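Local coordinates for protein glycerol-3-phosphate dehydrogenase [NAD(+)] 1 (PDB 4FGW) that catalyses the NAD-dependent interconversion of dihydroxyacetone phosphate and sn-glycerol 3-phosphate, and drives glycerol accumulation in yeast under hyperosmotic stress, at residues A[132-137]-A[165-170]. Residues are numbered along the deposited sequence; the frame is centred on the assembly and turned at random.
Sequences RICSQL and SSYITE
Cys-134 and Ile-168 mark the nearest approach of two helical segments, 132-137 and 165-170, with their CA atoms 6.8 Å apart. No hydrogen bond crosses between them. The contact is small and is carried by one sulfur atom. The side chain of Cys-134 sets out toward the other helix, and SG lies anti to its own carbonyl carbon (chi1 -73°). There SG meets two side chains from successive residues. SG of Cys-134 sits 4.0 Å from CE2 of Tyr-167, with CD2 of the same ring only slightly farther off. This is a sulfur-aromatic contact of oblique geometry: SG of Cys-134 is 5.1 Å from the Tyr-167 ring centroid and 66° off the ring normal. CG of Tyr-167 lies anti to the backbone N (chi1 179°), and the ring reaches out to the cysteine from there.

Both helices belong to the N-terminal, Rossmann-type NAD-binding domain. They lie next to each other against its central sheet. SG of Cys-134 also packs 4.1 Å from CG1 of Ile-168, the branch that bears CD1. Ile-133, Leu-137 and Ile-168 all rest on Phe-123 of strand 120-123, and Ile-168 also touches Cys-176 of strand 175-180. Leu-130, one turn before Cys-134, widens the interface by packing on both Tyr-167 and Ile-168.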
loop_
_atom_site.group_PDB
_atom_site.type_symbol
_atom_site.label_atom_id
_atom_site.label_comp_id
_atom_site.label_asym_id
_atom_site.label_seq_id
_atom_site.Cartn_x
_atom_site.Cartn_y
_atom_site.Cartn_z
ATOM N N ARG A 132 -17.770 7.996 29.825
ATOM C CA ARG A 132 -17.902 9.110 30.776
ATOM C C ARG A 132 -18.551 10.325 30.112
ATOM O O ARG A 132 -19.536 10.859 30.634
ATOM C CB ARG A 132 -16.541 9.507 31.392
ATOM C CG ARG A 132 -16.652 10.732 32.289
ATOM C CD ARG A 132 -15.356 11.272 32.826
ATOM N NE ARG A 132 -15.617 12.513 33.555
ATOM C CZ ARG A 132 -14.937 12.927 34.620
ATOM N NH1 ARG A 132 -13.929 12.205 35.096
ATOM N NH2 ARG A 132 -15.257 14.069 35.217
ATOM N N ILE A 133 -17.965 10.766 28.980
ATOM C CA ILE A 133 -18.386 11.911 28.169
ATOM C C ILE A 133 -19.842 11.769 27.706
ATOM O O ILE A 133 -20.614 12.719 27.844
ATOM C CB ILE A 133 -17.343 12.193 27.024
ATOM C CG1 ILE A 133 -16.249 13.181 27.488
ATOM C CG2 ILE A 133 -17.984 12.724 25.747
ATOM C CD1 ILE A 133 -15.227 12.687 28.572
ATOM N N CYS A 134 -20.222 10.565 27.234
ATOM C CA CYS A 134 -21.574 10.251 26.773
ATOM C C CYS A 134 -22.604 10.290 27.883
ATOM O O CYS A 134 -23.668 10.875 27.690
ATOM C CB CYS A 134 -21.597 8.921 26.033
ATOM S SG CYS A 134 -20.833 8.986 24.402
ATOM N N SER A 135 -22.287 9.683 29.046
ATOM C CA SER A 135 -23.149 9.645 30.231
ATOM C C SER A 135 -23.380 11.049 30.793
ATOM O O SER A 135 -24.470 11.337 31.297
ATOM C CB SER A 135 -22.543 8.747 31.301
ATOM O OG SER A 135 -23.476 8.464 32.331
ATOM N N GLN A 136 -22.399 11.921 30.632
ATOM C CA GLN A 136 -22.489 13.297 31.078
ATOM C C GLN A 136 -23.139 14.225 30.112
ATOM O O GLN A 136 -23.577 15.287 30.479
ATOM C CB GLN A 136 -21.115 13.842 31.306
ATOM C CG GLN A 136 -20.296 12.957 32.108
ATOM C CD GLN A 136 -19.877 13.623 33.355
ATOM O OE1 GLN A 136 -18.695 13.714 33.644
ATOM N NE2 GLN A 136 -20.844 14.129 34.106
ATOM N N LEU A 137 -23.137 13.855 28.852
ATOM C CA LEU A 137 -23.816 14.648 27.826
ATOM C C LEU A 137 -25.287 14.263 27.628
ATOM O O LEU A 137 -26.037 15.059 27.061
ATOM C CB LEU A 137 -23.046 14.660 26.493
ATOM C CG LEU A 137 -21.757 15.493 26.431
ATOM C CD1 LEU A 137 -21.013 15.224 25.144
ATOM C CD2 LEU A 137 -22.036 16.989 26.565
ATOM N N SER A 165 -18.609 5.483 16.891
ATOM C CA SER A 165 -19.542 6.494 16.387
ATOM C C SER A 165 -20.997 6.019 16.614
ATOM O O SER A 165 -21.858 6.831 16.971
ATOM C CB SER A 165 -19.286 6.762 14.905
ATOM O OG SER A 165 -19.121 5.567 14.159
ATOM N N SER A 166 -21.250 4.695 16.471
ATOM C CA SER A 166 -22.569 4.104 16.717
ATOM C C SER A 166 -22.914 4.142 18.201
ATOM O O SER A 166 -24.088 4.307 18.540
ATOM C CB SER A 166 -22.641 2.672 16.200
ATOM O OG SER A 166 -22.600 2.608 14.784
ATOM N N TYR A 167 -21.891 4.007 19.085
ATOM C CA TYR A 167 -22.058 4.086 20.539
ATOM C C TYR A 167 -22.534 5.500 20.880
ATOM O O TYR A 167 -23.487 5.646 21.645
ATOM C CB TYR A 167 -20.740 3.748 21.276
ATOM C CG TYR A 167 -20.828 3.840 22.788
ATOM C CD1 TYR A 167 -21.371 2.801 23.540
ATOM C CD2 TYR A 167 -20.360 4.963 23.470
ATOM C CE1 TYR A 167 -21.457 2.883 24.932
ATOM C CE2 TYR A 167 -20.440 5.053 24.863
ATOM C CZ TYR A 167 -20.980 4.006 25.590
ATOM O OH TYR A 167 -21.067 4.090 26.961
ATOM N N ILE A 168 -21.899 6.530 20.271
ATOM C CA ILE A 168 -22.243 7.949 20.439
ATOM C C ILE A 168 -23.710 8.190 20.021
ATOM O O ILE A 168 -24.462 8.804 20.776
ATOM C CB ILE A 168 -21.227 8.870 19.695
ATOM C CG1 ILE A 168 -19.840 8.826 20.380
ATOM C CG2 ILE A 168 -21.751 10.322 19.561
ATOM C CD1 ILE A 168 -18.653 9.361 19.555
ATOM N N THR A 169 -24.111 7.662 18.848
ATOM C CA THR A 169 -25.468 7.764 18.313
ATOM C C THR A 169 -26.472 7.080 19.235
ATOM O O THR A 169 -27.503 7.677 19.550
ATOM C CB THR A 169 -25.508 7.267 16.852
ATOM O OG1 THR A 169 -24.667 8.113 16.062
ATOM C CG2 THR A 169 -26.913 7.276 16.259
ATOM N N GLU A 170 -26.167 5.854 19.701
ATOM C CA GLU A 170 -27.095 5.160 20.590
ATOM C C GLU A 170 -27.167 5.719 22.021
ATOM O O GLU A 170 -28.182 5.524 22.689
ATOM C CB GLU A 170 -26.983 3.626 20.504
ATOM C CG GLU A 170 -25.770 2.998 21.172
ATOM C CD GLU A 170 -26.012 1.570 21.627
ATOM O OE1 GLU A 170 -25.342 0.657 21.093
ATOM O OE2 GLU A 170 -26.892 1.361 22.495
#